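PDB 4FBD: putative uncharacterized protein from Toxoplasma gondii, which is of unknown function and belongs to the DUF3228 family of conserved proteins. Local coordinates for residues Ala148-Ile153 and Val186-Glu191; Arg91-Pro96 and Leu152-Arg157; Ser56-Val61 and Asn97-Leu102; Ala101-Leu106 and Asp142-Ala147; Tyr193-Ala198 and Val226-Thr231. All blocks are in the same frame, centred on the assembly; numbering follows the deposited sequence.

Interaction 1: residues Ala148-Ile153 and Val186-Glu191; sequences AFLDLI and VKAQNE
Phe149 and Asp151 each trade a pair of backbone hydrogen bonds with the neighbouring strand, Phe149 with Gln189 and Asp151 with Lys187. The bond from Asp151 N to Lys187 O is 2.8 Å long and nearly straight, at 172°. Between these two hydrogen-bonded pairs sits the non-hydrogen-bonded pair Leu150-Ala188, where carbonyls take CA-H...O contacts such as Leu150 CA to Lys187 O at 3.4 Å. The pairing ends with a side chain standing in for backbone: Asn190 turns its amide oxygen OD1 back to Ala148 N at 2.7 Å.

This is antiparallel pairing of strands 149-156 and 181-189 inside a mixed sheet, strand 90-96 lying beyond 149-156.

Apolar contacts fill one face. Val186 swings CG1 anti to its backbone N (chi1 -178°), which puts that methyl against both Leu152 CD2, 3.8 Å away, and Leu150 CD2. Leu152 and Val186 run alongside one another in the same direction, while Leu150 CD2 also reaches Ala188 CB.

The other face carries Phe149 and the polar groups. The Asp151 carboxylate and Gln189 amide are turned 73° apart and joined through a water that donates to both, 2.8 Å from Asp151 OD2 and 2.6 Å from Gln189 OE1. Each group is held at its other end too: Asp151 OD1 by His92 ND1, and Gln189 NE2 by the carbonyls of Glu191 and Tyr193.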
# COMPACT_ATOMS: atom_id res chain seq x y z
N ALA A 148 -26.07 3.55 -5.94
CA ALA A 148 -27.02 4.57 -5.63
C ALA A 148 -26.92 5.81 -6.54
O ALA A 148 -27.94 6.41 -6.93
CB ALA A 148 -26.85 4.96 -4.19
N PHE A 149 -25.69 6.16 -6.92
CA PHE A 149 -25.47 7.38 -7.69
C PHE A 149 -24.45 7.28 -8.80
O PHE A 149 -23.72 6.31 -8.90
CB PHE A 149 -24.94 8.48 -6.77
CG PHE A 149 -25.76 8.70 -5.54
CD1 PHE A 149 -26.97 9.37 -5.62
CD2 PHE A 149 -25.30 8.28 -4.29
CE1 PHE A 149 -27.74 9.58 -4.47
CE2 PHE A 149 -26.06 8.49 -3.14
CZ PHE A 149 -27.27 9.13 -3.23
N LEU A 150 -24.45 8.31 -9.64
CA LEU A 150 -23.45 8.50 -10.67
C LEU A 150 -22.78 9.84 -10.37
O LEU A 150 -23.46 10.86 -10.19
CB LEU A 150 -24.08 8.56 -12.06
CG LEU A 150 -24.84 7.30 -12.48
CD1 LEU A 150 -25.55 7.53 -13.78
CD2 LEU A 150 -23.90 6.09 -12.52
N ASP A 151 -21.45 9.82 -10.26
CA ASP A 151 -20.68 11.03 -10.06
C ASP A 151 -20.36 11.38 -11.50
O ASP A 151 -19.65 10.62 -12.19
CB ASP A 151 -19.42 10.74 -9.25
CG ASP A 151 -18.69 12.00 -8.78
OD1 ASP A 151 -19.14 13.12 -9.10
OD2 ASP A 151 -17.65 11.85 -8.06
N LEU A 152 -20.93 12.48 -11.99
CA LEU A 152 -20.69 12.92 -13.35
C LEU A 152 -19.58 13.94 -13.30
O LEU A 152 -19.70 14.98 -12.62
CB LEU A 152 -21.93 13.55 -13.95
CG LEU A 152 -23.18 12.67 -14.02
CD1 LEU A 152 -24.37 13.50 -14.61
CD2 LEU A 152 -22.89 11.41 -14.81
N ILE A 153 -18.48 13.66 -13.99
CA ILE A 153 -17.35 14.58 -13.97
C ILE A 153 -17.43 15.42 -15.21
O ILE A 153 -17.54 14.87 -16.31
CB ILE A 153 -16.01 13.87 -13.94
CG1 ILE A 153 -16.00 12.76 -12.88
CG2 ILE A 153 -14.89 14.88 -13.69
CD1 ILE A 153 -16.25 13.27 -11.49
N VAL A 186 -17.94 9.12 -15.88
CA VAL A 186 -19.13 8.74 -15.13
C VAL A 186 -18.73 7.63 -14.17
O VAL A 186 -18.24 6.60 -14.58
CB VAL A 186 -20.25 8.20 -16.04
CG1 VAL A 186 -21.46 7.86 -15.21
CG2 VAL A 186 -20.58 9.20 -17.11
N LYS A 187 -18.93 7.86 -12.88
CA LYS A 187 -18.54 6.91 -11.87
C LYS A 187 -19.72 6.45 -11.06
O LYS A 187 -20.32 7.26 -10.36
CB LYS A 187 -17.57 7.60 -10.93
CG LYS A 187 -16.13 7.47 -11.27
CD LYS A 187 -15.57 6.19 -10.65
CE LYS A 187 -15.61 6.25 -9.10
NZ LYS A 187 -14.88 5.10 -8.49
N ALA A 188 -20.03 5.16 -11.12
CA ALA A 188 -21.10 4.60 -10.31
C ALA A 188 -20.54 4.37 -8.93
O ALA A 188 -19.47 3.74 -8.78
CB ALA A 188 -21.60 3.30 -10.88
N GLN A 189 -21.23 4.90 -7.92
CA GLN A 189 -20.80 4.75 -6.56
C GLN A 189 -21.98 4.97 -5.61
O GLN A 189 -23.02 5.48 -6.02
CB GLN A 189 -19.65 5.71 -6.25
CG GLN A 189 -19.99 7.20 -6.44
CD GLN A 189 -18.81 8.08 -6.19
OE1 GLN A 189 -17.82 7.99 -6.90
NE2 GLN A 189 -18.90 8.98 -5.17
N ASN A 190 -21.84 4.53 -4.37
CA ASN A 190 -22.91 4.64 -3.40
C ASN A 190 -22.73 5.82 -2.50
O ASN A 190 -23.60 6.14 -1.76
CB ASN A 190 -23.00 3.35 -2.58
CG ASN A 190 -23.44 2.17 -3.45
OD1 ASN A 190 -24.45 2.25 -4.14
ND2 ASN A 190 -22.70 1.08 -3.40
N GLU A 191 -21.57 6.47 -2.57
CA GLU A 191 -21.32 7.61 -1.74
C GLU A 191 -21.54 8.92 -2.53
O GLU A 191 -21.27 8.99 -3.74
CB GLU A 191 -19.89 7.58 -1.21
CG GLU A 191 -19.51 6.31 -0.42
CD GLU A 191 -19.11 5.14 -1.29
OE1 GLU A 191 -18.88 5.31 -2.51
OE2 GLU A 191 -19.00 4.04 -0.74
O HOH W 1 -16.01 9.91 -6.92

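Interaction 2: residues Arg91-Pro96 and Leu152-Arg157; sequences RHLYIP and LILYSR
Leu93 and Leu154 meet through their methyls, CD2 against CD1 at 3.6 Å, on the tightly packed face of this antiparallel strand pair. Leu93 places CG between its backbone N and carbonyl carbon (chi1 58°), a turn that leans CD2 over toward the partner strand, where it also covers Leu152 CB. Leu152 sends CD1 to Ile95 CD1, again 3.6 Å away, and these two side chains cross at about a right angle. Val70 and Val74 of helix 63-76 close over this face, so the aliphatic layer lies between sheet and helix. Toward the end of the pair the packing thins: Arg91 offers Leu154 CD1 its CG alone, at 4.1 Å, and the guanidinium lies well clear of Leu154.

The opposite face is more sparsely filled across the pair. Ile153 CD1 lies 3.7 Å from His92 CB, and the imidazole extends away from the partner strand. Ile153 remains partly exposed.

Four backbone bonds join the strands between the two faces. Leu152 N to Leu93 O, at 2.7 Å and 172°, is nearly linear, whereas Arg91 N to Leu154 O is longer, at 3.1 Å, and more bent.

The chemistry is thus divided by the sheet: aliphatic cohesion on the side of Leu93, Leu152 and Leu154, and on the other a buried histidine in a polar network, its ring limited in rotation by the bond to Asp151.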
# COMPACT_ATOMS: atom_id res chain seq x y z
N ARG A 91 -15.55 20.03 -12.73
CA ARG A 91 -16.72 20.19 -11.88
C ARG A 91 -17.43 18.89 -11.87
O ARG A 91 -17.23 18.12 -12.75
CB ARG A 91 -17.61 21.29 -12.41
CG ARG A 91 -19.04 21.18 -12.00
CD ARG A 91 -19.59 22.48 -11.83
NE ARG A 91 -19.05 23.16 -10.64
CZ ARG A 91 -19.24 24.46 -10.39
NH1 ARG A 91 -19.92 25.22 -11.26
NH2 ARG A 91 -18.73 25.01 -9.29
N HIS A 92 -18.25 18.62 -10.86
CA HIS A 92 -18.97 17.37 -10.87
C HIS A 92 -20.29 17.41 -10.11
O HIS A 92 -20.49 18.25 -9.26
CB HIS A 92 -18.06 16.26 -10.36
CG HIS A 92 -17.71 16.37 -8.92
ND1 HIS A 92 -18.20 15.51 -7.96
CD2 HIS A 92 -16.94 17.27 -8.26
CE1 HIS A 92 -17.72 15.85 -6.78
NE2 HIS A 92 -16.96 16.92 -6.93
N LEU A 93 -21.20 16.51 -10.46
CA LEU A 93 -22.47 16.42 -9.77
C LEU A 93 -22.88 14.96 -9.61
O LEU A 93 -22.46 14.10 -10.39
CB LEU A 93 -23.58 17.15 -10.51
CG LEU A 93 -23.84 16.68 -11.93
CD1 LEU A 93 -25.25 17.03 -12.41
CD2 LEU A 93 -22.74 17.25 -12.85
N TYR A 94 -23.73 14.72 -8.62
CA TYR A 94 -24.28 13.41 -8.33
C TYR A 94 -25.71 13.37 -8.73
O TYR A 94 -26.43 14.28 -8.42
CB TYR A 94 -24.22 13.14 -6.83
CG TYR A 94 -22.83 13.14 -6.37
CD1 TYR A 94 -22.02 12.04 -6.60
CD2 TYR A 94 -22.28 14.25 -5.78
CE1 TYR A 94 -20.71 12.05 -6.24
CE2 TYR A 94 -20.96 14.25 -5.38
CZ TYR A 94 -20.19 13.13 -5.62
OH TYR A 94 -18.88 13.11 -5.30
N ILE A 95 -26.10 12.34 -9.47
CA ILE A 95 -27.47 12.16 -9.88
C ILE A 95 -27.86 10.69 -9.57
O ILE A 95 -26.99 9.81 -9.39
CB ILE A 95 -27.66 12.44 -11.39
CG1 ILE A 95 -26.95 11.36 -12.23
CG2 ILE A 95 -27.12 13.83 -11.78
CD1 ILE A 95 -27.20 11.48 -13.75
N PRO A 96 -29.16 10.41 -9.50
CA PRO A 96 -29.60 9.02 -9.33
C PRO A 96 -29.09 8.12 -10.47
O PRO A 96 -28.98 8.56 -11.62
CB PRO A 96 -31.12 9.11 -9.41
CG PRO A 96 -31.44 10.54 -8.98
CD PRO A 96 -30.29 11.36 -9.51
N LEU A 152 -20.93 12.48 -11.99
CA LEU A 152 -20.69 12.92 -13.35
C LEU A 152 -19.58 13.94 -13.30
O LEU A 152 -19.70 14.98 -12.62
CB LEU A 152 -21.93 13.55 -13.95
CG LEU A 152 -23.18 12.67 -14.02
CD1 LEU A 152 -24.37 13.50 -14.61
CD2 LEU A 152 -22.89 11.41 -14.81
N ILE A 153 -18.48 13.66 -13.99
CA ILE A 153 -17.35 14.58 -13.97
C ILE A 153 -17.43 15.42 -15.21
O ILE A 153 -17.54 14.87 -16.31
CB ILE A 153 -16.01 13.87 -13.94
CG1 ILE A 153 -16.00 12.76 -12.88
CG2 ILE A 153 -14.89 14.88 -13.69
CD1 ILE A 153 -16.25 13.27 -11.49
N LEU A 154 -17.37 16.73 -15.04
CA LEU A 154 -17.46 17.67 -16.15
C LEU A 154 -16.16 18.41 -16.43
O LEU A 154 -15.37 18.66 -15.54
CB LEU A 154 -18.53 18.72 -15.84
CG LEU A 154 -19.93 18.18 -15.52
CD1 LEU A 154 -20.88 19.30 -15.20
CD2 LEU A 154 -20.48 17.33 -16.66
N TYR A 155 -15.94 18.74 -17.70
CA TYR A 155 -14.80 19.55 -18.14
C TYR A 155 -15.35 20.67 -18.95
O TYR A 155 -16.37 20.50 -19.62
CB TYR A 155 -13.78 18.74 -18.96
CG TYR A 155 -12.63 18.18 -18.14
CD1 TYR A 155 -12.86 17.31 -17.07
CD2 TYR A 155 -11.31 18.51 -18.44
CE1 TYR A 155 -11.80 16.80 -16.32
CE2 TYR A 155 -10.25 18.00 -17.70
CZ TYR A 155 -10.50 17.15 -16.64
OH TYR A 155 -9.46 16.64 -15.91
N SER A 156 -14.71 21.83 -18.87
CA SER A 156 -15.14 22.97 -19.65
C SER A 156 -14.97 22.65 -21.13
O SER A 156 -14.28 21.69 -21.48
CB SER A 156 -14.30 24.21 -19.33
OG SER A 156 -12.95 24.02 -19.69
N ARG A 157 -15.63 23.44 -21.97
CA ARG A 157 -15.53 23.33 -23.43
C ARG A 157 -14.07 23.57 -23.85
O ARG A 157 -13.53 22.91 -24.73
CB ARG A 157 -16.41 24.42 -24.05
CG ARG A 157 -16.41 24.46 -25.53
CD ARG A 157 -16.91 25.80 -26.07
NE ARG A 157 -18.27 26.14 -25.67
CZ ARG A 157 -18.63 27.10 -24.81
NH1 ARG A 157 -17.73 27.88 -24.23
NH2 ARG A 157 -19.91 27.31 -24.55

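Interaction 3: residues Ser56-Val61 and Asn97-Leu102; sequences SRISGV and NFVGAL
Val99 pushes its branched side chain against Ile58, CG2 to CG2 at 3.4 Å, the two side chains crossing at a slant. With CG1 anti to the carbonyl carbon (chi1 -56°), Val99 turns that second methyl to Val61 CG2, 3.8 Å away, while it still touches Ile58. Farther along, Ala101 CB rests on the carbonyl oxygen of Arg57, 3.4 Å away, and a water spans the two loops: it donates to Arg57 O at 2.5 Å and accepts from Leu102 N at 3.1 Å.

Behind this shell, Asn97 braces its own loop from within. Its ND2 gives Ala101 O an in-plane bond of 2.8 Å on a lone pair, and its OD1 takes the Ala101 N-H in a longer one, so the amide spans the turn through Gly100. ND2 also reaches Ala147 O.

Ser56 OG bonds to Ala188 N, and Val99 leans on Phe66. The loop entering helix 63-76 and the one joining strands 90-96 and 105-107 thus pack between that helix and strands 149-156 and 181-189.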
# COMPACT_ATOMS: atom_id res chain seq x y z
N SER A 56 -16.48 3.54 -14.76
CA SER A 56 -17.62 2.64 -14.55
C SER A 56 -18.40 2.39 -15.85
O SER A 56 -18.55 3.30 -16.67
CB SER A 56 -18.53 3.22 -13.48
OG SER A 56 -17.78 3.49 -12.31
N ARG A 57 -18.89 1.16 -16.04
CA ARG A 57 -19.62 0.77 -17.26
C ARG A 57 -21.14 1.03 -17.27
O ARG A 57 -21.86 0.60 -16.37
CB ARG A 57 -19.36 -0.71 -17.60
CG ARG A 57 -18.00 -1.00 -18.22
CD ARG A 57 -17.82 -0.20 -19.51
NE ARG A 57 -16.70 -0.67 -20.34
CZ ARG A 57 -15.42 -0.30 -20.19
NH1 ARG A 57 -14.50 -0.79 -21.01
NH2 ARG A 57 -15.05 0.54 -19.23
N ILE A 58 -21.60 1.74 -18.31
CA ILE A 58 -23.03 2.02 -18.52
C ILE A 58 -23.47 1.16 -19.71
O ILE A 58 -22.81 1.15 -20.76
CB ILE A 58 -23.33 3.49 -18.87
CG1 ILE A 58 -22.81 4.44 -17.79
CG2 ILE A 58 -24.84 3.69 -19.08
CD1 ILE A 58 -21.31 4.55 -17.74
N SER A 59 -24.60 0.47 -19.55
CA SER A 59 -25.08 -0.44 -20.59
C SER A 59 -26.55 -0.22 -20.99
O SER A 59 -27.32 0.39 -20.25
CB SER A 59 -24.90 -1.90 -20.09
OG SER A 59 -23.56 -2.18 -19.67
N GLY A 60 -26.89 -0.71 -22.18
CA GLY A 60 -28.26 -0.67 -22.71
C GLY A 60 -28.95 0.67 -22.91
O GLY A 60 -30.18 0.71 -22.96
N VAL A 61 -28.19 1.76 -23.02
CA VAL A 61 -28.76 3.09 -23.26
C VAL A 61 -27.88 3.89 -24.21
O VAL A 61 -26.65 3.83 -24.13
CB VAL A 61 -28.93 3.92 -21.96
CG1 VAL A 61 -29.79 3.17 -20.94
CG2 VAL A 61 -27.57 4.28 -21.36
N ASN A 97 -28.76 6.87 -10.14
CA ASN A 97 -28.23 5.92 -11.09
C ASN A 97 -29.35 5.29 -11.91
O ASN A 97 -29.86 4.23 -11.57
CB ASN A 97 -27.45 4.85 -10.32
CG ASN A 97 -26.73 3.89 -11.23
OD1 ASN A 97 -26.73 4.06 -12.46
ND2 ASN A 97 -26.10 2.87 -10.64
N PHE A 98 -29.72 5.93 -13.00
CA PHE A 98 -30.83 5.44 -13.82
C PHE A 98 -30.44 4.40 -14.87
O PHE A 98 -31.32 3.83 -15.49
CB PHE A 98 -31.56 6.59 -14.51
CG PHE A 98 -30.76 7.25 -15.59
CD1 PHE A 98 -30.83 6.80 -16.90
CD2 PHE A 98 -29.95 8.31 -15.30
CE1 PHE A 98 -30.10 7.41 -17.91
CE2 PHE A 98 -29.20 8.94 -16.30
CZ PHE A 98 -29.26 8.49 -17.60
N VAL A 99 -29.14 4.17 -15.10
CA VAL A 99 -28.73 3.13 -16.07
C VAL A 99 -28.38 1.81 -15.39
O VAL A 99 -28.04 0.84 -16.05
CB VAL A 99 -27.53 3.58 -16.91
CG1 VAL A 99 -27.85 4.89 -17.60
CG2 VAL A 99 -26.32 3.74 -16.05
N GLY A 100 -28.46 1.78 -14.07
CA GLY A 100 -28.11 0.57 -13.31
C GLY A 100 -26.63 0.19 -13.39
O GLY A 100 -26.29 -0.98 -13.37
N ALA A 101 -25.76 1.18 -13.49
CA ALA A 101 -24.32 0.91 -13.54
C ALA A 101 -23.85 0.32 -12.19
O ALA A 101 -24.37 0.67 -11.12
CB ALA A 101 -23.53 2.19 -13.88
N LEU A 102 -22.92 -0.61 -12.26
CA LEU A 102 -22.36 -1.26 -11.09
C LEU A 102 -21.13 -0.48 -10.61
O LEU A 102 -20.38 0.06 -11.43
CB LEU A 102 -21.96 -2.70 -11.43
CG LEU A 102 -23.08 -3.58 -11.99
CD1 LEU A 102 -22.57 -4.99 -12.35
CD2 LEU A 102 -24.28 -3.64 -11.00
O HOH W 2 -21.83 -1.52 -14.98

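Interaction 4: residues Ala101-Leu106 and Asp142-Ala147; sequences ALPGSL and DALMPA
Leu144 sets CG anti to its carbonyl carbon (chi1 -73°) and extends CD2 to Pro103 CG, 3.7 Å away, while Leu106, turned in the same sense (chi1 -69°), brings CD2 to within 3.8 Å of that same methyl. Two irregular connections meet here: the loop leading into strand 105-107 of the four-stranded mixed sheet, and the one entering strand 149-156 of the five-stranded sheet. The contact therefore sits at the passage from one sheet to the other.

Leu144 CD2 is the methyl both neighbours touch. The proline ring and the leucine pass in opposite senses, but Leu106 stands at about a right angle to Leu144 and also touches Ala143 CB with its CD1, at 3.9 Å. Tyr139 and Ala140 of helix 137-140 add to the surroundings of Leu106.

At the other end Leu102, an exposed residue, sets CD2 against the Met145-Pro146 peptide, nearest Met145 C, and meets Pro146 CD at 3.8 Å. Ala147 CB comes toward Pro103 CD, and Ala188 of strand 181-189 touches Ala147 as well.

One backbone hydrogen bond joins the two segments: Ala147 N donates to Ala101 O at 3.0 Å and 165°, while Pro146 CA makes a CA-H...O contact of 3.4 Å with that same Ala101 O.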
# COMPACT_ATOMS: atom_id res chain seq x y z
N ALA A 101 -25.76 1.18 -13.49
CA ALA A 101 -24.32 0.91 -13.54
C ALA A 101 -23.85 0.32 -12.19
O ALA A 101 -24.37 0.67 -11.12
CB ALA A 101 -23.53 2.19 -13.88
N LEU A 102 -22.92 -0.61 -12.26
CA LEU A 102 -22.36 -1.26 -11.09
C LEU A 102 -21.13 -0.48 -10.61
O LEU A 102 -20.38 0.06 -11.43
CB LEU A 102 -21.96 -2.70 -11.43
CG LEU A 102 -23.08 -3.58 -11.99
CD1 LEU A 102 -22.57 -4.99 -12.35
CD2 LEU A 102 -24.28 -3.64 -11.00
N PRO A 103 -20.91 -0.44 -9.28
CA PRO A 103 -19.77 0.23 -8.72
C PRO A 103 -18.46 -0.52 -9.01
O PRO A 103 -18.49 -1.66 -9.44
CB PRO A 103 -20.06 0.20 -7.23
CG PRO A 103 -20.86 -0.97 -7.04
CD PRO A 103 -21.73 -1.06 -8.24
N GLY A 104 -17.34 0.13 -8.73
CA GLY A 104 -16.00 -0.43 -9.00
C GLY A 104 -15.44 -1.13 -7.80
O GLY A 104 -14.34 -1.66 -7.86
N SER A 105 -16.19 -1.17 -6.71
CA SER A 105 -15.72 -1.81 -5.50
C SER A 105 -16.85 -2.30 -4.59
O SER A 105 -18.01 -1.97 -4.79
CB SER A 105 -14.85 -0.83 -4.75
OG SER A 105 -15.59 0.32 -4.49
N LEU A 106 -16.49 -3.12 -3.59
CA LEU A 106 -17.43 -3.70 -2.64
C LEU A 106 -16.93 -3.50 -1.21
O LEU A 106 -15.73 -3.35 -0.98
CB LEU A 106 -17.59 -5.21 -2.88
CG LEU A 106 -18.32 -5.65 -4.15
CD1 LEU A 106 -17.94 -7.06 -4.51
CD2 LEU A 106 -19.83 -5.49 -4.01
N ASP A 142 -21.68 -12.19 -7.93
CA ASP A 142 -22.88 -12.48 -7.11
C ASP A 142 -23.06 -11.50 -5.95
O ASP A 142 -23.82 -11.77 -5.01
CB ASP A 142 -22.79 -13.92 -6.57
CG ASP A 142 -22.88 -15.00 -7.67
OD1 ASP A 142 -23.71 -14.87 -8.58
OD2 ASP A 142 -22.16 -16.00 -7.58
N ALA A 143 -22.37 -10.37 -6.00
CA ALA A 143 -22.43 -9.35 -4.93
C ALA A 143 -22.74 -7.96 -5.43
O ALA A 143 -23.45 -7.20 -4.78
CB ALA A 143 -21.10 -9.32 -4.16
N LEU A 144 -22.18 -7.60 -6.57
CA LEU A 144 -22.40 -6.27 -7.15
C LEU A 144 -23.85 -5.95 -7.55
O LEU A 144 -24.51 -6.71 -8.23
CB LEU A 144 -21.55 -6.10 -8.38
CG LEU A 144 -20.07 -5.92 -8.14
CD1 LEU A 144 -19.34 -6.28 -9.43
CD2 LEU A 144 -19.79 -4.49 -7.71
N MET A 145 -24.30 -4.76 -7.19
CA MET A 145 -25.62 -4.31 -7.50
C MET A 145 -25.49 -2.87 -8.00
O MET A 145 -24.44 -2.25 -7.81
CB MET A 145 -26.46 -4.35 -6.23
CG MET A 145 -26.92 -5.74 -5.84
SD MET A 145 -28.14 -6.40 -7.00
CE MET A 145 -29.50 -5.30 -6.72
N PRO A 146 -26.54 -2.36 -8.66
CA PRO A 146 -26.53 -0.98 -9.13
C PRO A 146 -26.24 -0.04 -8.00
O PRO A 146 -26.83 -0.16 -6.95
CB PRO A 146 -27.96 -0.78 -9.64
CG PRO A 146 -28.31 -2.09 -10.19
CD PRO A 146 -27.65 -3.12 -9.28
N ALA A 147 -25.32 0.89 -8.24
CA ALA A 147 -24.95 1.90 -7.24
C ALA A 147 -26.05 2.91 -7.09
O ALA A 147 -26.82 3.14 -7.99
CB ALA A 147 -23.67 2.61 -7.67

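Interaction 5: residues Tyr193-Ala198 and Val226-Thr231; sequences YSLPMA and VAYWKT
Trp229 directs the N-H edge of its indole at the carbonyl of Pro196, NE1 to O at 2.9 Å with an angle of 164°. The oxygen lies in the indole plane, yet the nitrogen approaches from above the carbonyl plane, 43° out of it, and not along a lone pair. With CG anti to the carbonyl carbon (chi1 -65°), the tryptophan reaches from helix 219-229 to the loop just ahead of helix 199-204.

Tyr228 comes off the same helix on a different course. Its ring edge stands over the indole, CD2 being 3.6 Å above the centre of that plane, and the phenol reaches along the loop. Leu195 covers one face of the Tyr228 ring, its CG 4.0 Å from CZ, and Pro196 crosses the tyrosine at about a right angle with CG 3.6 Å from Tyr228 CB. The Tyr193 side chain arrives at a slant, bringing its OH within 3.8 Å of Tyr228 CD1.

Beyond the contact, Tyr228 OH bonds to Glu191 OE2 and its ring stacks with His232. Trp229 packs against Tyr120 of the second subunit, so this part of the helix borders the dimer interface.

Tyr228 thus packs its carbon surface on Leu195 and Pro196, and Trp229 lies against Tyr228; each gives its polar group to an oxygen, and the carboxylate would probably strengthen the phenol's bond.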
# COMPACT_ATOMS: atom_id res chain seq x y z
N TYR A 193 -19.89 11.67 -2.32
CA TYR A 193 -18.68 12.48 -2.23
C TYR A 193 -17.60 11.84 -3.10
O TYR A 193 -17.74 10.69 -3.52
CB TYR A 193 -18.25 12.71 -0.76
CG TYR A 193 -17.91 11.46 0.02
CD1 TYR A 193 -18.90 10.75 0.71
CD2 TYR A 193 -16.61 10.99 0.07
CE1 TYR A 193 -18.60 9.58 1.41
CE2 TYR A 193 -16.30 9.82 0.77
CZ TYR A 193 -17.29 9.13 1.44
OH TYR A 193 -16.97 8.00 2.14
N SER A 194 -16.57 12.60 -3.45
CA SER A 194 -15.48 12.10 -4.30
C SER A 194 -14.82 10.94 -3.59
O SER A 194 -14.34 11.07 -2.48
CB SER A 194 -14.42 13.17 -4.56
OG SER A 194 -14.93 14.22 -5.36
N LEU A 195 -14.78 9.80 -4.24
CA LEU A 195 -14.18 8.66 -3.60
C LEU A 195 -12.66 8.91 -3.56
O LEU A 195 -12.06 9.29 -4.57
CB LEU A 195 -14.54 7.41 -4.37
CG LEU A 195 -15.17 6.32 -3.52
CD1 LEU A 195 -16.38 6.92 -2.74
CD2 LEU A 195 -15.60 5.16 -4.41
N PRO A 196 -12.03 8.72 -2.38
CA PRO A 196 -10.60 8.95 -2.27
C PRO A 196 -9.80 8.00 -3.13
O PRO A 196 -10.15 6.84 -3.25
CB PRO A 196 -10.31 8.68 -0.79
CG PRO A 196 -11.39 7.78 -0.37
CD PRO A 196 -12.59 8.19 -1.12
N MET A 197 -8.72 8.49 -3.71
CA MET A 197 -7.87 7.62 -4.51
C MET A 197 -7.24 6.64 -3.51
O MET A 197 -7.27 6.88 -2.30
CB MET A 197 -6.80 8.41 -5.27
CG MET A 197 -5.69 8.98 -4.43
SD MET A 197 -4.60 10.17 -5.31
CE MET A 197 -5.72 11.55 -5.52
N ALA A 198 -6.67 5.56 -4.03
CA ALA A 198 -6.05 4.56 -3.22
C ALA A 198 -4.86 5.17 -2.50
O ALA A 198 -4.18 6.00 -3.05
CB ALA A 198 -5.60 3.39 -4.07
N VAL A 226 -7.02 5.97 3.54
CA VAL A 226 -6.88 4.69 4.25
C VAL A 226 -8.19 4.27 4.95
O VAL A 226 -8.58 3.10 4.88
CB VAL A 226 -5.80 4.76 5.28
CG1 VAL A 226 -5.89 3.52 6.24
CG2 VAL A 226 -4.42 4.87 4.57
N ALA A 227 -8.85 5.20 5.63
CA ALA A 227 -10.13 4.88 6.31
C ALA A 227 -11.15 4.29 5.35
O ALA A 227 -11.86 3.37 5.70
CB ALA A 227 -10.74 6.10 6.96
N TYR A 228 -11.20 4.82 4.14
CA TYR A 228 -12.14 4.29 3.16
C TYR A 228 -11.73 2.91 2.70
O TYR A 228 -12.54 1.98 2.72
CB TYR A 228 -12.31 5.19 1.93
CG TYR A 228 -13.43 4.68 1.03
CD1 TYR A 228 -14.75 5.03 1.27
CD2 TYR A 228 -13.18 3.83 0.00
CE1 TYR A 228 -15.77 4.54 0.49
CE2 TYR A 228 -14.22 3.34 -0.80
CZ TYR A 228 -15.52 3.71 -0.54
OH TYR A 228 -16.57 3.23 -1.29
N TRP A 229 -10.45 2.77 2.32
CA TRP A 229 -9.96 1.54 1.73
C TRP A 229 -9.74 0.39 2.70
O TRP A 229 -9.60 -0.74 2.27
CB TRP A 229 -8.79 1.81 0.76
CG TRP A 229 -9.31 2.62 -0.41
CD1 TRP A 229 -9.14 3.94 -0.62
CD2 TRP A 229 -10.18 2.16 -1.47
NE1 TRP A 229 -9.80 4.34 -1.77
CE2 TRP A 229 -10.46 3.27 -2.30
CE3 TRP A 229 -10.73 0.92 -1.80
CZ2 TRP A 229 -11.26 3.17 -3.44
CZ3 TRP A 229 -11.54 0.83 -2.92
CH2 TRP A 229 -11.79 1.96 -3.74
N LYS A 230 -9.82 0.67 4.01
CA LYS A 230 -9.75 -0.41 4.98
C LYS A 230 -11.03 -1.24 4.93
O LYS A 230 -11.02 -2.40 5.34
CB LYS A 230 -9.62 0.06 6.45
CG LYS A 230 -8.59 1.07 6.71
CD LYS A 230 -7.97 1.04 8.08
CE LYS A 230 -8.91 0.95 9.24
NZ LYS A 230 -8.11 1.26 10.53
N THR A 231 -12.14 -0.64 4.47
CA THR A 231 -13.42 -1.35 4.51
C THR A 231 -14.11 -1.57 3.12
O THR A 231 -15.29 -1.94 3.04
CB THR A 231 -14.36 -0.62 5.47
OG1 THR A 231 -14.54 0.73 5.03
CG2 THR A 231 -13.76 -0.57 6.93

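How the interactions relate
Interactions 1 and 2 are neighbours in the five-stranded sheet and share strand 149-156; their backbone bonds dominate, and interaction 2 is the more buried. His92 of one bonds to Asp151 of the other, joining their polar faces. Interactions 3 and 4 are loop contacts that share Ala101 and Leu102: the first is a surface contact bridged by water, the second partly buried and mostly aliphatic. Both meet interaction 1 at Ala188. Interaction 5, also near the surface, relies on aromatic side chains instead; Glu191 links it to interaction 1, and Ser105 touches Trp229 from interaction 4. Interactions 3 and 5 lie about 22 Å apart, centre to centre.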